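Local coordinates for protein inositol 2-dehydrogenase/D-chiro-inositol 3-dehydrogenase (Lactobacillus casei, PDB 4MIY) that oxidises myo-inositol and D-chiro-inositol to their keto forms, using NAD as the hydride acceptor, at residues R152-N157 with Q225-V230; T195-S200 with P211-L216. All coordinates share one frame; numbering follows the deposited sequence.

Both contacts lie in the C-terminal alpha/beta domain and belong to one mixed sheet, with centres about 9 Å apart. Contact 1 pairs strands 148-156 and 223-229 in parallel. Contact 2 joins the end of strand 189-195, and the loop after it, to strand 212-218. Strands 212-218 and 223-229 follow each other in the chain and are neighbours in the sheet, so the contacts meet there: the amides of V226 and V228 face the carbonyls of A214 and Q212. Along the chain, contact 2 is nested between the two segments of contact 1. Both also touch the second subunit, so this sheet contributes to the assembly as well as to the domain.

Contact 1: R152-N157 with Q225-V230; sequences RASHIN and QVLVHV
Q225 OE1 takes two N-H groups from the R152 guanidinium. R152 NE is 3.0 Å from Q225 OE1, and that bond runs nearly along the C=O axis. A weak one comes from NH2. The two side chains lie side by side. Their amide and guanidinium planes are 18° apart, and OE1 lies at the guanidinium edge, in its plane. The bend at chi3 of R152 (136°) and the extended Q225 chain leave NE beside OE1.

Behind this pair the strands run parallel in register. L227 lends its N to A153 O and its O to H155 N, the latter bond being 2.8 Å. H229 does likewise with H155 O and N157 N. Past the strand end the N157 side chain adds a bond of its own: with CG anti to the backbone N (chi1 177°), ND2 reaches V230 O at 3.1 Å. ND2 also binds N159 O. On the face with R152 and S154, I156 CD1 touches H229 CB at 3.7 Å, the two side chains crossing at a slant, and also meets L227 CD2.

The other face carries A153, H155, V226 and V228. Helix 168-185 lies over it, where E177 binds H155 ND1. Strand 237-244 continues the sheet beside 152-156, and strand 212-218 beside 225-229. On the R152 face the second subunit packs against the sheet, and R152 NH1 bonds to A153 O of that subunit.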
loop_
_atom_site.group_PDB
_atom_site.type_symbol
_atom_site.label_atom_id
_atom_site.label_comp_id
_atom_site.label_asym_id
_atom_site.label_seq_id
_atom_site.Cartn_x
_atom_site.Cartn_y
_atom_site.Cartn_z
ATOM N N ARG A 152 5.739 14.276 -12.409
ATOM C CA ARG A 152 5.650 13.110 -13.246
ATOM C C ARG A 152 4.232 12.582 -13.271
ATOM O O ARG A 152 3.651 12.365 -12.264
ATOM C CB ARG A 152 6.591 12.038 -12.779
ATOM C CG ARG A 152 8.029 12.379 -13.016
ATOM C CD ARG A 152 8.962 11.323 -12.575
ATOM N NE ARG A 152 9.968 11.127 -13.567
ATOM C CZ ARG A 152 10.890 10.179 -13.549
ATOM N NH1 ARG A 152 10.967 9.323 -12.564
ATOM N NH2 ARG A 152 11.750 10.124 -14.520
ATOM N N ALA A 153 3.697 12.373 -14.458
ATOM C CA ALA A 153 2.332 11.980 -14.599
ATOM C C ALA A 153 2.158 10.921 -15.670
ATOM O O ALA A 153 2.972 10.792 -16.534
ATOM C CB ALA A 153 1.479 13.172 -14.889
ATOM N N SER A 154 1.070 10.188 -15.553
ATOM C CA SER A 154 0.682 9.179 -16.541
ATOM C C SER A 154 -0.781 9.291 -16.854
ATOM O O SER A 154 -1.578 9.512 -16.002
ATOM C CB SER A 154 0.979 7.760 -16.063
ATOM O OG SER A 154 2.332 7.598 -15.797
ATOM N N HIS A 155 -1.085 9.150 -18.129
ATOM C CA HIS A 155 -2.428 9.057 -18.607
ATOM C C HIS A 155 -2.525 7.765 -19.410
ATOM O O HIS A 155 -2.080 7.676 -20.499
ATOM C CB HIS A 155 -2.805 10.295 -19.431
ATOM C CG HIS A 155 -4.274 10.452 -19.662
ATOM N ND1 HIS A 155 -4.833 11.643 -20.051
ATOM C CD2 HIS A 155 -5.285 9.569 -19.607
ATOM C CE1 HIS A 155 -6.128 11.492 -20.188
ATOM N NE2 HIS A 155 -6.430 10.241 -19.926
ATOM N N ILE A 156 -3.091 6.768 -18.752
ATOM C CA ILE A 156 -3.114 5.395 -19.201
ATOM C C ILE A 156 -4.549 4.994 -19.566
ATOM O O ILE A 156 -5.465 5.165 -18.808
ATOM C CB ILE A 156 -2.609 4.459 -18.116
ATOM C CG1 ILE A 156 -1.234 4.878 -17.600
ATOM C CG2 ILE A 156 -2.542 3.046 -18.591
ATOM C CD1 ILE A 156 -0.188 4.911 -18.608
ATOM N N ASN A 157 -4.712 4.488 -20.769
ATOM C CA ASN A 157 -5.995 4.061 -21.275
ATOM C C ASN A 157 -5.807 2.695 -21.925
ATOM O O ASN A 157 -4.781 2.426 -22.469
ATOM C CB ASN A 157 -6.495 5.116 -22.259
ATOM C CG ASN A 157 -7.783 4.754 -22.913
ATOM O OD1 ASN A 157 -8.840 4.978 -22.382
ATOM N ND2 ASN A 157 -7.691 4.186 -24.083
ATOM N N GLN A 225 6.813 15.801 -16.859
ATOM C CA GLN A 225 6.935 14.646 -17.711
ATOM C C GLN A 225 5.670 13.815 -17.700
ATOM O O GLN A 225 5.372 13.196 -16.722
ATOM C CB GLN A 225 8.110 13.779 -17.274
ATOM C CG GLN A 225 9.448 14.445 -17.352
ATOM C CD GLN A 225 10.571 13.569 -16.937
ATOM O OE1 GLN A 225 10.460 12.830 -16.030
ATOM N NE2 GLN A 225 11.646 13.650 -17.626
ATOM N N VAL A 226 4.951 13.803 -18.806
ATOM C CA VAL A 226 3.731 13.035 -18.920
ATOM C C VAL A 226 3.908 11.851 -19.869
ATOM O O VAL A 226 4.382 12.010 -20.940
ATOM C CB VAL A 226 2.549 13.876 -19.431
ATOM C CG1 VAL A 226 1.269 13.113 -19.310
ATOM C CG2 VAL A 226 2.412 15.119 -18.679
ATOM N N LEU A 227 3.541 10.674 -19.394
ATOM C CA LEU A 227 3.403 9.487 -20.212
ATOM C C LEU A 227 1.980 9.348 -20.679
ATOM O O LEU A 227 1.083 9.262 -19.887
ATOM C CB LEU A 227 3.776 8.243 -19.415
ATOM C CG LEU A 227 3.487 6.887 -20.069
ATOM C CD1 LEU A 227 4.299 6.705 -21.349
ATOM C CD2 LEU A 227 3.783 5.813 -19.091
ATOM N N VAL A 228 1.796 9.352 -21.993
ATOM C CA VAL A 228 0.508 9.097 -22.599
ATOM C C VAL A 228 0.572 7.714 -23.243
ATOM O O VAL A 228 1.390 7.473 -24.039
ATOM C CB VAL A 228 0.147 10.174 -23.640
ATOM C CG1 VAL A 228 -1.098 9.812 -24.393
ATOM C CG2 VAL A 228 -0.010 11.500 -22.996
ATOM N N HIS A 229 -0.293 6.825 -22.809
ATOM C CA HIS A 229 -0.272 5.449 -23.245
ATOM C C HIS A 229 -1.683 4.954 -23.370
ATOM O O HIS A 229 -2.280 4.592 -22.422
ATOM C CB HIS A 229 0.511 4.568 -22.258
ATOM C CG HIS A 229 0.812 3.198 -22.769
ATOM N ND1 HIS A 229 1.316 2.206 -21.976
ATOM C CD2 HIS A 229 0.669 2.659 -23.996
ATOM C CE1 HIS A 229 1.471 1.116 -22.690
ATOM N NE2 HIS A 229 1.099 1.364 -23.922
ATOM N N VAL A 230 -2.188 4.924 -24.593
ATOM C CA VAL A 230 -3.607 4.720 -24.832
ATOM C C VAL A 230 -4.009 3.332 -25.344
ATOM O O VAL A 230 -5.159 3.056 -25.514
ATOM C CB VAL A 230 -4.208 5.832 -25.740
ATOM C CG1 VAL A 230 -3.985 7.186 -25.146
ATOM C CG2 VAL A 230 -3.657 5.762 -27.129
#

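Contact 2: T195-S200 with P211-L216; sequences TYPRQS and PQLATL. With SO4 (sulfate ion), chain J.
T195 and L213 form an antiparallel hydrogen-bonded pair, each N giving a 2.9 Å bond to the other's O. Beyond it the chains part, and the P197 and P211 CA atoms are 6.5 Å apart. Water bridges the gap there, donating to P197 O and to P211 O.

P197 points toward the strand. Its CG rests on L213 CD1 at 3.8 Å and also meets P211 CG, while its CD lies 3.4 Å from P211 O. T195 OG1 sits between its own backbone N and carbonyl carbon (chi1 51°). This sets it over L213 CB, and a second water links it to L213 O and T215 OG1. Y196 and Q212 run side by side with ring and amide planes 84° apart. The ring edge at CE1 meets Q212 CD at 3.8 Å. Q321 ties both ends: its O takes the Y196 hydroxyl, and its NE2 bonds to Q212 OE1. Q212 NE2 bonds to H209 O.

The R198 side chain starts away from the strand, and its guanidinium holds the sulfate. NH1 and NH2 bond to O1 and O2, at 2.8 Å from NH1 to O1, with the sulfur in the guanidinium plane.

The chemistry is therefore divided. Direct backbone bonds close the strand end, while proline packing and water join the loop to it. The sulfate, probably from the crystallisation liquor, is held by R198 and by K220 of the second subunit, so the anion bridges the two chains in the crystal.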
loop_
_atom_site.group_PDB
_atom_site.type_symbol
_atom_site.label_atom_id
_atom_site.label_comp_id
_atom_site.label_asym_id
_atom_site.label_seq_id
_atom_site.Cartn_x
_atom_site.Cartn_y
_atom_site.Cartn_z
ATOM N N THR A 195 7.853 13.428 -27.629
ATOM C CA THR A 195 8.747 12.444 -28.176
ATOM C C THR A 195 8.083 11.066 -28.238
ATOM O O THR A 195 7.179 10.775 -27.497
ATOM C CB THR A 195 10.026 12.320 -27.368
ATOM O OG1 THR A 195 9.708 12.147 -26.018
ATOM C CG2 THR A 195 10.856 13.499 -27.499
ATOM N N TYR A 196 8.570 10.245 -29.148
ATOM C CA TYR A 196 8.024 8.958 -29.431
ATOM C C TYR A 196 8.994 7.851 -29.079
ATOM O O TYR A 196 9.987 7.684 -29.717
ATOM C CB TYR A 196 7.703 8.845 -30.903
ATOM C CG TYR A 196 6.747 9.862 -31.469
ATOM C CD1 TYR A 196 5.646 10.267 -30.790
ATOM C CD2 TYR A 196 6.916 10.346 -32.732
ATOM C CE1 TYR A 196 4.780 11.144 -31.318
ATOM C CE2 TYR A 196 6.044 11.234 -33.265
ATOM C CZ TYR A 196 4.974 11.633 -32.557
ATOM O OH TYR A 196 4.081 12.507 -33.059
ATOM N N PRO A 197 8.692 7.097 -28.018
ATOM C CA PRO A 197 9.412 5.858 -27.736
ATOM C C PRO A 197 9.082 4.847 -28.802
ATOM O O PRO A 197 8.359 5.157 -29.711
ATOM C CB PRO A 197 8.833 5.397 -26.424
ATOM C CG PRO A 197 8.031 6.533 -25.916
ATOM C CD PRO A 197 7.646 7.367 -27.027
ATOM N N ARG A 198 9.616 3.655 -28.692
ATOM C CA ARG A 198 9.249 2.653 -29.638
ATOM C C ARG A 198 7.753 2.430 -29.673
ATOM O O ARG A 198 7.061 2.500 -28.678
ATOM C CB ARG A 198 9.931 1.346 -29.338
ATOM C CG ARG A 198 9.556 0.769 -28.047
ATOM C CD ARG A 198 10.338 -0.494 -27.674
ATOM N NE ARG A 198 10.130 -1.661 -28.496
ATOM C CZ ARG A 198 10.614 -2.853 -28.205
ATOM N NH1 ARG A 198 11.299 -3.060 -27.099
ATOM N NH2 ARG A 198 10.424 -3.845 -28.994
ATOM N N GLN A 199 7.284 2.123 -30.865
ATOM C CA GLN A 199 5.891 1.945 -31.120
ATOM C C GLN A 199 5.381 0.638 -30.563
ATOM O O GLN A 199 5.951 -0.392 -30.743
ATOM C CB GLN A 199 5.658 1.994 -32.618
ATOM C CG GLN A 199 4.246 1.751 -33.041
ATOM C CD GLN A 199 3.347 2.960 -32.909
ATOM O OE1 GLN A 199 3.634 3.877 -32.193
ATOM N NE2 GLN A 199 2.253 2.944 -33.631
ATOM N N SER A 200 4.261 0.709 -29.896
ATOM C CA SER A 200 3.649 -0.466 -29.349
ATOM C C SER A 200 3.052 -1.325 -30.414
ATOM O O SER A 200 2.414 -0.848 -31.290
ATOM C CB SER A 200 2.518 -0.093 -28.411
ATOM O OG SER A 200 1.859 -1.258 -28.027
ATOM N N PRO A 211 3.397 4.589 -27.212
ATOM C CA PRO A 211 3.092 5.718 -26.352
ATOM C C PRO A 211 3.670 7.025 -26.809
ATOM O O PRO A 211 4.361 7.042 -27.769
ATOM C CB PRO A 211 3.692 5.284 -25.009
ATOM C CG PRO A 211 4.677 4.396 -25.315
ATOM C CD PRO A 211 4.243 3.634 -26.533
ATOM N N GLN A 212 3.355 8.103 -26.112
ATOM C CA GLN A 212 3.948 9.406 -26.352
ATOM C C GLN A 212 4.446 9.982 -25.040
ATOM O O GLN A 212 3.843 9.769 -24.019
ATOM C CB GLN A 212 2.971 10.374 -27.021
ATOM C CG GLN A 212 2.511 9.882 -28.350
ATOM C CD GLN A 212 1.705 10.849 -29.144
ATOM O OE1 GLN A 212 1.833 12.027 -29.019
ATOM N NE2 GLN A 212 0.874 10.319 -29.989
ATOM N N LEU A 213 5.559 10.672 -25.082
ATOM C CA LEU A 213 6.082 11.335 -23.923
ATOM C C LEU A 213 5.981 12.824 -24.135
ATOM O O LEU A 213 6.443 13.311 -25.128
ATOM C CB LEU A 213 7.516 10.947 -23.715
ATOM C CG LEU A 213 7.769 9.468 -23.397
ATOM C CD1 LEU A 213 9.216 9.144 -23.471
ATOM C CD2 LEU A 213 7.240 9.128 -22.038
ATOM N N ALA A 214 5.343 13.524 -23.204
ATOM C CA ALA A 214 5.194 14.962 -23.268
ATOM C C ALA A 214 5.981 15.619 -22.167
ATOM O O ALA A 214 5.805 15.289 -21.029
ATOM C CB ALA A 214 3.742 15.342 -23.162
ATOM N N THR A 215 6.871 16.514 -22.533
ATOM C CA THR A 215 7.625 17.283 -21.584
ATOM C C THR A 215 7.255 18.755 -21.685
ATOM O O THR A 215 7.325 19.339 -22.729
ATOM C CB THR A 215 9.133 17.133 -21.770
ATOM O OG1 THR A 215 9.500 15.765 -21.650
ATOM C CG2 THR A 215 9.855 17.894 -20.760
ATOM N N LEU A 216 6.841 19.326 -20.583
ATOM C CA LEU A 216 6.502 20.725 -20.542
ATOM C C LEU A 216 7.401 21.430 -19.562
ATOM O O LEU A 216 7.794 20.860 -18.589
ATOM C CB LEU A 216 5.057 20.935 -20.107
ATOM C CG LEU A 216 3.923 20.446 -20.977
ATOM C CD1 LEU A 216 3.748 18.978 -20.871
ATOM C CD2 LEU A 216 2.676 21.098 -20.538
HETATM S S SO4 J . 11.637 -6.902 -26.969
HETATM O O1 SO4 J . 12.026 -5.694 -26.351
HETATM O O2 SO4 J . 11.090 -6.617 -28.253
HETATM O O3 SO4 J . 10.675 -7.550 -26.148
HETATM O O4 SO4 J . 12.777 -7.740 -27.060
HETATM O O HOH W 1 9.141 14.530 -24.491
HETATM O O HOH W 2 5.708 5.925 -29.847
#